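PDB 5Y9S: Vv2_1132, which probably regulates gene transcription as a LysR-type DNA-binding factor that assembles as a tetramer, with a helix-turn-helix domain joined to a putative effector-binding domain. Local coordinates for residues 58-61 with 62-66; 83-86 with 87-91; 143-147 with 148-152. All blocks are in the same frame, centred on the assembly; numbering follows the deposited sequence.

Interaction 1 of 3, residues 58-61 with 62-66; sequences RTSY and PITLT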
loop_
_atom_site.group_PDB
_atom_site.type_symbol
_atom_site.label_atom_id
_atom_site.label_comp_id
_atom_site.label_asym_id
_atom_site.label_seq_id
_atom_site.Cartn_x
_atom_site.Cartn_y
_atom_site.Cartn_z
ATOM N N ARG D 58 -14.864 5.328 -24.032
ATOM C CA ARG D 58 -15.802 6.441 -23.983
ATOM C C ARG D 58 -16.957 6.300 -24.970
ATOM O O ARG D 58 -17.948 7.033 -24.854
ATOM C CB ARG D 58 -15.042 7.762 -24.181
ATOM C CG ARG D 58 -14.287 8.175 -22.891
ATOM C CD ARG D 58 -13.441 9.438 -23.060
ATOM N NE ARG D 58 -12.444 9.303 -24.113
ATOM C CZ ARG D 58 -12.115 10.272 -24.969
ATOM N NH1 ARG D 58 -12.715 11.462 -24.911
ATOM N NH2 ARG D 58 -11.180 10.053 -25.901
ATOM N N THR D 59 -16.887 5.360 -25.908
ATOM C CA THR D 59 -17.961 5.177 -26.873
ATOM C C THR D 59 -19.052 4.236 -26.382
ATOM O O THR D 59 -19.964 3.914 -27.150
ATOM C CB THR D 59 -17.397 4.677 -28.202
ATOM O OG1 THR D 59 -16.964 3.327 -28.050
ATOM C CG2 THR D 59 -16.209 5.520 -28.602
ATOM N N SER D 60 -18.990 3.797 -25.133
ATOM C CA SER D 60 -20.038 2.976 -24.540
ATOM C C SER D 60 -20.921 3.816 -23.611
ATOM O O SER D 60 -20.443 4.702 -22.894
ATOM C CB SER D 60 -19.433 1.789 -23.769
ATOM O OG SER D 60 -19.117 2.132 -22.426
ATOM N N TYR D 61 -22.213 3.516 -23.616
ATOM C CA TYR D 61 -23.207 4.276 -22.860
ATOM C C TYR D 61 -23.978 3.294 -21.988
ATOM O O TYR D 61 -24.709 2.441 -22.534
ATOM C CB TYR D 61 -24.138 5.017 -23.818
ATOM C CG TYR D 61 -25.091 6.031 -23.193
ATOM C CD1 TYR D 61 -26.217 5.621 -22.477
ATOM C CD2 TYR D 61 -24.888 7.403 -23.362
ATOM C CE1 TYR D 61 -27.100 6.550 -21.923
ATOM C CE2 TYR D 61 -25.764 8.338 -22.811
ATOM C CZ TYR D 61 -26.867 7.906 -22.098
ATOM O OH TYR D 61 -27.736 8.826 -21.554
ATOM N N PRO D 62 -23.828 3.333 -20.653
ATOM C CA PRO D 62 -22.889 4.159 -19.868
ATOM C C PRO D 62 -21.407 3.872 -20.163
ATOM O O PRO D 62 -21.061 2.892 -20.825
ATOM C CB PRO D 62 -23.211 3.791 -18.406
ATOM C CG PRO D 62 -23.898 2.460 -18.468
ATOM C CD PRO D 62 -24.672 2.489 -19.788
ATOM N N ILE D 63 -20.536 4.736 -19.665
ATOM C CA ILE D 63 -19.116 4.618 -19.955
ATOM C C ILE D 63 -18.561 3.484 -19.114
ATOM O O ILE D 63 -18.873 3.370 -17.923
ATOM C CB ILE D 63 -18.400 5.950 -19.685
ATOM C CG1 ILE D 63 -18.977 7.006 -20.625
ATOM C CG2 ILE D 63 -16.862 5.816 -19.823
ATOM C CD1 ILE D 63 -18.043 8.095 -20.984
ATOM N N THR D 64 -17.775 2.613 -19.740
ATOM C CA THR D 64 -17.206 1.461 -19.062
ATOM C C THR D 64 -15.696 1.618 -19.025
ATOM O O THR D 64 -15.122 2.482 -19.702
ATOM C CB THR D 64 -17.607 0.157 -19.764
ATOM O OG1 THR D 64 -17.361 0.285 -21.167
ATOM C CG2 THR D 64 -19.099 -0.126 -19.548
ATOM N N LEU D 65 -15.050 0.777 -18.222
ATOM C CA LEU D 65 -13.595 0.737 -18.194
ATOM C C LEU D 65 -13.077 -0.154 -19.319
ATOM O O LEU D 65 -13.752 -1.097 -19.741
ATOM C CB LEU D 65 -13.103 0.222 -16.846
ATOM C CG LEU D 65 -13.568 0.938 -15.577
ATOM C CD1 LEU D 65 -13.244 0.037 -14.425
ATOM C CD2 LEU D 65 -12.863 2.286 -15.422
ATOM N N THR D 66 -11.890 0.175 -19.834
ATOM C CA THR D 66 -11.180 -0.729 -20.733
ATOM C C THR D 66 -10.558 -1.866 -19.915
ATOM O O THR D 66 -10.630 -1.882 -18.690
ATOM C CB THR D 66 -10.098 0.021 -21.512
ATOM O OG1 THR D 66 -9.122 0.540 -20.587
ATOM C CG2 THR D 66 -10.720 1.179 -22.330
#

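Interaction 2 of 3, residues 83-86 with 87-91; sequences VKVT and KEDFA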
loop_
_atom_site.group_PDB
_atom_site.type_symbol
_atom_site.label_atom_id
_atom_site.label_comp_id
_atom_site.label_asym_id
_atom_site.label_seq_id
_atom_site.Cartn_x
_atom_site.Cartn_y
_atom_site.Cartn_z
ATOM N N VAL D 83 -2.299 7.575 0.664
ATOM C CA VAL D 83 -2.123 9.002 0.901
ATOM C C VAL D 83 -2.926 9.435 2.116
ATOM O O VAL D 83 -2.411 10.143 2.996
ATOM C CB VAL D 83 -2.496 9.805 -0.352
ATOM C CG1 VAL D 83 -2.739 11.244 0.017
ATOM C CG2 VAL D 83 -1.379 9.659 -1.391
ATOM N N LYS D 84 -4.191 9.003 2.188
ATOM C CA LYS D 84 -5.018 9.291 3.359
ATOM C C LYS D 84 -4.397 8.706 4.630
ATOM O O LYS D 84 -4.338 9.364 5.670
ATOM C CB LYS D 84 -6.425 8.734 3.140
ATOM C CG LYS D 84 -7.224 8.527 4.425
ATOM C CD LYS D 84 -8.573 7.855 4.148
ATOM C CE LYS D 84 -8.860 6.754 5.160
ATOM N NZ LYS D 84 -8.669 5.400 4.559
ATOM N N VAL D 85 -3.899 7.477 4.554
ATOM C CA VAL D 85 -3.242 6.878 5.710
ATOM C C VAL D 85 -2.031 7.699 6.125
ATOM O O VAL D 85 -1.739 7.807 7.326
ATOM C CB VAL D 85 -2.889 5.404 5.392
ATOM C CG1 VAL D 85 -1.725 4.934 6.176
ATOM C CG2 VAL D 85 -4.111 4.508 5.666
ATOM N N THR D 86 -1.326 8.325 5.158
ATOM C CA THR D 86 -0.162 9.135 5.524
ATOM C C THR D 86 -0.594 10.338 6.330
ATOM O O THR D 86 0.061 10.708 7.312
ATOM C CB THR D 86 0.625 9.598 4.290
ATOM O OG1 THR D 86 1.186 8.450 3.645
ATOM C CG2 THR D 86 1.794 10.560 4.693
ATOM N N LYS D 87 -1.724 10.931 5.944
ATOM C CA LYS D 87 -2.230 12.107 6.631
ATOM C C LYS D 87 -2.705 11.759 8.039
ATOM O O LYS D 87 -2.412 12.488 8.991
ATOM C CB LYS D 87 -3.370 12.734 5.802
ATOM C CG LYS D 87 -3.778 14.126 6.243
ATOM C CD LYS D 87 -3.339 15.195 5.215
ATOM C CE LYS D 87 -3.618 16.596 5.765
ATOM N NZ LYS D 87 -3.372 17.720 4.817
ATOM N N GLU D 88 -3.456 10.654 8.193
ATOM C CA GLU D 88 -4.033 10.327 9.504
ATOM C C GLU D 88 -2.958 9.891 10.487
ATOM O O GLU D 88 -3.030 10.231 11.672
ATOM C CB GLU D 88 -5.086 9.218 9.389
ATOM C CG GLU D 88 -6.303 9.583 8.582
ATOM C CD GLU D 88 -7.167 8.371 8.262
ATOM O OE1 GLU D 88 -6.755 7.227 8.605
ATOM O OE2 GLU D 88 -8.260 8.572 7.688
ATOM N N ASP D 89 -1.965 9.108 10.022
ATOM C CA ASP D 89 -0.866 8.738 10.914
ATOM C C ASP D 89 -0.132 9.956 11.479
ATOM O O ASP D 89 0.441 9.864 12.563
ATOM C CB ASP D 89 0.136 7.821 10.204
ATOM C CG ASP D 89 -0.455 6.446 9.886
ATOM O OD1 ASP D 89 -1.660 6.223 10.175
ATOM O OD2 ASP D 89 0.247 5.596 9.325
ATOM N N PHE D 90 -0.151 11.116 10.827
ATOM C CA PHE D 90 0.581 12.230 11.424
ATOM C C PHE D 90 -0.304 13.340 11.960
ATOM O O PHE D 90 0.228 14.305 12.516
ATOM C CB PHE D 90 1.604 12.798 10.436
ATOM C CG PHE D 90 2.741 11.852 10.141
ATOM C CD1 PHE D 90 2.568 10.792 9.277
ATOM C CD2 PHE D 90 3.964 11.988 10.788
ATOM C CE1 PHE D 90 3.596 9.916 9.012
ATOM C CE2 PHE D 90 4.994 11.099 10.553
ATOM C CZ PHE D 90 4.819 10.063 9.667
ATOM N N ALA D 91 -1.629 13.204 11.866
ATOM C CA ALA D 91 -2.550 14.234 12.339
ATOM C C ALA D 91 -2.297 14.580 13.806
ATOM O O ALA D 91 -2.022 13.709 14.626
ATOM C CB ALA D 91 -3.994 13.750 12.161
#

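Interaction 3 of 3, residues 143-147 with 148-152; sequences FQMLE and DHSTD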
loop_
_atom_site.group_PDB
_atom_site.type_symbol
_atom_site.label_atom_id
_atom_site.label_comp_id
_atom_site.label_asym_id
_atom_site.label_seq_id
_atom_site.Cartn_x
_atom_site.Cartn_y
_atom_site.Cartn_z
ATOM N N PHE D 143 -7.285 7.174 28.136
ATOM C CA PHE D 143 -6.347 7.729 29.111
ATOM C C PHE D 143 -5.207 8.435 28.389
ATOM O O PHE D 143 -4.841 9.560 28.739
ATOM C CB PHE D 143 -5.791 6.632 30.029
ATOM C CG PHE D 143 -6.767 6.140 31.062
ATOM C CD1 PHE D 143 -8.009 6.729 31.203
ATOM C CD2 PHE D 143 -6.431 5.086 31.898
ATOM C CE1 PHE D 143 -8.907 6.275 32.165
ATOM C CE2 PHE D 143 -7.320 4.628 32.863
ATOM C CZ PHE D 143 -8.559 5.218 32.998
ATOM N N GLN D 144 -4.664 7.795 27.345
ATOM C CA GLN D 144 -3.574 8.393 26.581
ATOM C C GLN D 144 -4.008 9.720 25.966
ATOM O O GLN D 144 -3.228 10.678 25.926
ATOM C CB GLN D 144 -3.096 7.415 25.499
ATOM C CG GLN D 144 -1.738 7.738 24.901
ATOM C CD GLN D 144 -0.629 7.612 25.935
ATOM O OE1 GLN D 144 -0.489 6.564 26.602
ATOM N NE2 GLN D 144 0.166 8.685 26.084
ATOM N N MET D 145 -5.255 9.799 25.486
ATOM C CA MET D 145 -5.723 11.067 24.926
ATOM C C MET D 145 -5.845 12.136 26.004
ATOM O O MET D 145 -5.585 13.313 25.740
ATOM C CB MET D 145 -7.062 10.910 24.214
ATOM C CG MET D 145 -6.964 10.310 22.848
ATOM S SD MET D 145 -8.465 9.374 22.542
ATOM C CE MET D 145 -9.500 10.635 21.875
ATOM N N LEU D 146 -6.279 11.762 27.211
ATOM C CA LEU D 146 -6.302 12.736 28.296
ATOM C C LEU D 146 -4.905 13.312 28.519
ATOM O O LEU D 146 -4.725 14.536 28.549
ATOM C CB LEU D 146 -6.853 12.087 29.567
ATOM C CG LEU D 146 -8.370 11.849 29.586
ATOM C CD1 LEU D 146 -8.820 11.390 30.946
ATOM C CD2 LEU D 146 -9.130 13.096 29.212
ATOM N N GLU D 147 -3.897 12.433 28.623
ATOM C CA GLU D 147 -2.518 12.875 28.823
ATOM C C GLU D 147 -2.068 13.809 27.703
ATOM O O GLU D 147 -1.494 14.869 27.962
ATOM C CB GLU D 147 -1.591 11.664 28.920
ATOM C CG GLU D 147 -1.737 10.854 30.203
ATOM C CD GLU D 147 -0.920 9.566 30.175
ATOM O OE1 GLU D 147 -1.524 8.465 30.152
ATOM O OE2 GLU D 147 0.330 9.657 30.171
ATOM N N ASP D 148 -2.348 13.447 26.447
ATOM C CA ASP D 148 -1.978 14.285 25.305
ATOM C C ASP D 148 -2.809 15.569 25.183
ATOM O O ASP D 148 -2.567 16.342 24.249
ATOM C CB ASP D 148 -2.101 13.485 24.004
ATOM C CG ASP D 148 -1.271 12.201 24.014
ATOM O OD1 ASP D 148 -0.512 11.976 24.976
ATOM O OD2 ASP D 148 -1.383 11.403 23.062
ATOM N N HIS D 149 -3.777 15.813 26.067
ATOM C CA HIS D 149 -4.709 16.938 25.927
ATOM C C HIS D 149 -5.401 16.965 24.560
ATOM O O HIS D 149 -5.932 18.005 24.139
ATOM C CB HIS D 149 -4.013 18.271 26.197
ATOM C CG HIS D 149 -3.283 18.308 27.502
ATOM N ND1 HIS D 149 -3.856 18.780 28.665
ATOM C CD2 HIS D 149 -2.025 17.928 27.830
ATOM C CE1 HIS D 149 -2.986 18.684 29.654
ATOM N NE2 HIS D 149 -1.867 18.172 29.175
ATOM N N SER D 150 -5.415 15.835 23.843
ATOM C CA SER D 150 -6.197 15.760 22.615
ATOM C C SER D 150 -7.687 15.649 22.896
ATOM O O SER D 150 -8.494 15.831 21.975
ATOM C CB SER D 150 -5.728 14.576 21.757
ATOM O OG SER D 150 -5.950 13.332 22.398
ATOM N N THR D 151 -8.065 15.344 24.138
ATOM C CA THR D 151 -9.449 15.391 24.589
ATOM C C THR D 151 -9.447 15.861 26.033
ATOM O O THR D 151 -8.424 15.802 26.714
ATOM C CB THR D 151 -10.161 14.033 24.467
ATOM O OG1 THR D 151 -11.577 14.242 24.501
ATOM C CG2 THR D 151 -9.772 13.116 25.607
ATOM N N ASP D 152 -10.602 16.336 26.495
ATOM C CA ASP D 152 -10.706 16.981 27.802
ATOM C C ASP D 152 -11.349 16.118 28.875
ATOM O O ASP D 152 -10.911 16.159 30.030
ATOM C CB ASP D 152 -11.497 18.280 27.671
ATOM C CG ASP D 152 -10.886 19.214 26.649
ATOM O OD1 ASP D 152 -11.633 19.748 25.807
ATOM O OD2 ASP D 152 -9.650 19.397 26.687
HETATM O O HOH W 1 -6.391 16.302 28.667
#

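Interaction 1 of 3, residues 58-61 with 62-66
Ser60 and Thr64 each place their side-chain oxygen between the backbone N and the carbonyl carbon, with chi1 at 87° and 49°, and these rotations bring the two hydroxyls together across the turn of a beta hairpin. The hairpin joins strands 56-57 and 64-65 and forms the wing of the winged helix-turn-helix domain. At its bend the peptide between Tyr61 and Pro62 is cis, and the backbone angles fit a type VIb turn, a class that reverses the chain without the usual backbone bond. The side chain of Ser60 supplies polar links instead. Its OG gives its proton to Pro62 O at 2.6 Å, with the donor slightly tilted from the carbonyl plane, and accepts from Thr64 OG1 at 2.8 Å. A third, weak bond comes from Thr64 N to Ser60 OG, bent to 121° at the hydrogen. One hydroxyl thus ties both residues that flank Ile63, while the backbone of Thr64 pairs with Asp57 on the other strand. The Ile63 side chain runs back along the turn: its CD1 lies 4.2 Å from Arg58 CG, and both side chains also rest on Phe26 of helix 26-32. On the tip, Tyr61 CD1 comes within 4.4 Å of Pro62 CD. Ile63 CA makes a C-H...O contact with Ser60 O at 3.2 Å.

Interaction 2 of 3, residues 83-86 with 87-91
Lys84 and Glu88 sit one helical turn apart on the long helix 67-90, and the lysine chain slants across the carboxylate end of Glu88. This is the linker helix through which LysR-type regulators commonly dimerise, and its successive i/i+4 pairs meet in different ways. In the first pair CG and CD of the lysine already lie close to the carboxylate, and the bends at chi3 (136°) and chi4 (-105°) keep CE beside it but leave NZ farther off. Glu88 OE2 lies 3.2 Å from Lys84 CE, whereas Lys84 NZ stays 4.5 Å from Glu88 OE2, beyond a salt bridge, where a weak electrostatic attraction is probable.

Val85 and Asp89 lie side by side and point the same way, with Val85 CG1 3.8 Å from Asp89 OD2. The carboxylate is directed to other chains: that same oxygen accepts a hydrogen bond from Tyr75 of the second subunit and forms a salt bridge with Arg42 of the third, so two interfaces converge on one buried acid. Both pairs are also joined by ordinary i+4 to i backbone bonds, Glu88 N to Lys84 O at 3.0 Å and Asp89 N to Val85 O at 3.0 Å. Lys87 swings outward to the second subunit, where its NZ bonds to Trp50 O and also makes a cation-pi contact with the Trp50 ring.

Phe90 meets Tyr75 of the second subunit edge-to-face. The Phe90 ring also turns an edge back along the helix, and its CD1 comes within 3.2 Å of Thr86 O, which lies in the plane of the ring.

Interaction 3 of 3, residues 143-147 with 148-152
A Schellman motif ends helix 139-147 and shows how a chain can leave a helix with carbonyls of its last turn still bonded. Asp148 N makes the last regular bond, to Gln144 O at 3.0 Å. His149 then takes a positive phi of 53°, which folds two further N-H groups back: His149 N reaches Leu146 O at 2.9 Å, from well above the carbonyl plane, and Ser150 N makes a weak bond to Met145 O at 3.2 Å. The hydroxyl of Ser150 adds a second weak bond to that carbonyl and presses against Met145, with OG 3.2 Å from Met145 CG. Beyond the turn, Thr151 directs its CB toward the helix, and its methyl CG2 packs 3.7 Å from Leu146 CD2. One turn back, Gln144 slants across Asp148, their amide and carboxylate planes 52° apart. NE2 of Gln144 lies 3.5 Å from Asp148 OD1, while Asp148 OD2 bonds to Gln37 of the third subunit. Asp152, at the end of the loop, forms salt bridges to Arg102 and Arg291. The reversal delivers the chain into strand 153-157, completing the beta-alpha-beta crossover typical of the periplasmic-binding-protein-like fold of LysR effector domains.

Overall arrangement
The three contacts follow one another along the chain and sample the successive parts of a LysR-type regulator: wing, linker helix and effector domain. Interaction 1 leads directly into helix 67-90, whose far end holds interaction 2, with centres 34 Å apart. Interaction 3 sits about 20 Å, centre to centre, from interaction 2, and their nearest atoms are about 8 Å apart. Both meet the helix-turn-helix domain of the third subunit, each through an aspartate. Tyr61, in the wing turn of interaction 1, recurs there too: on the third subunit its ring meets Phe143 edge-to-face, although within one chain interactions 1 and 3 lie 51 Å apart between centres.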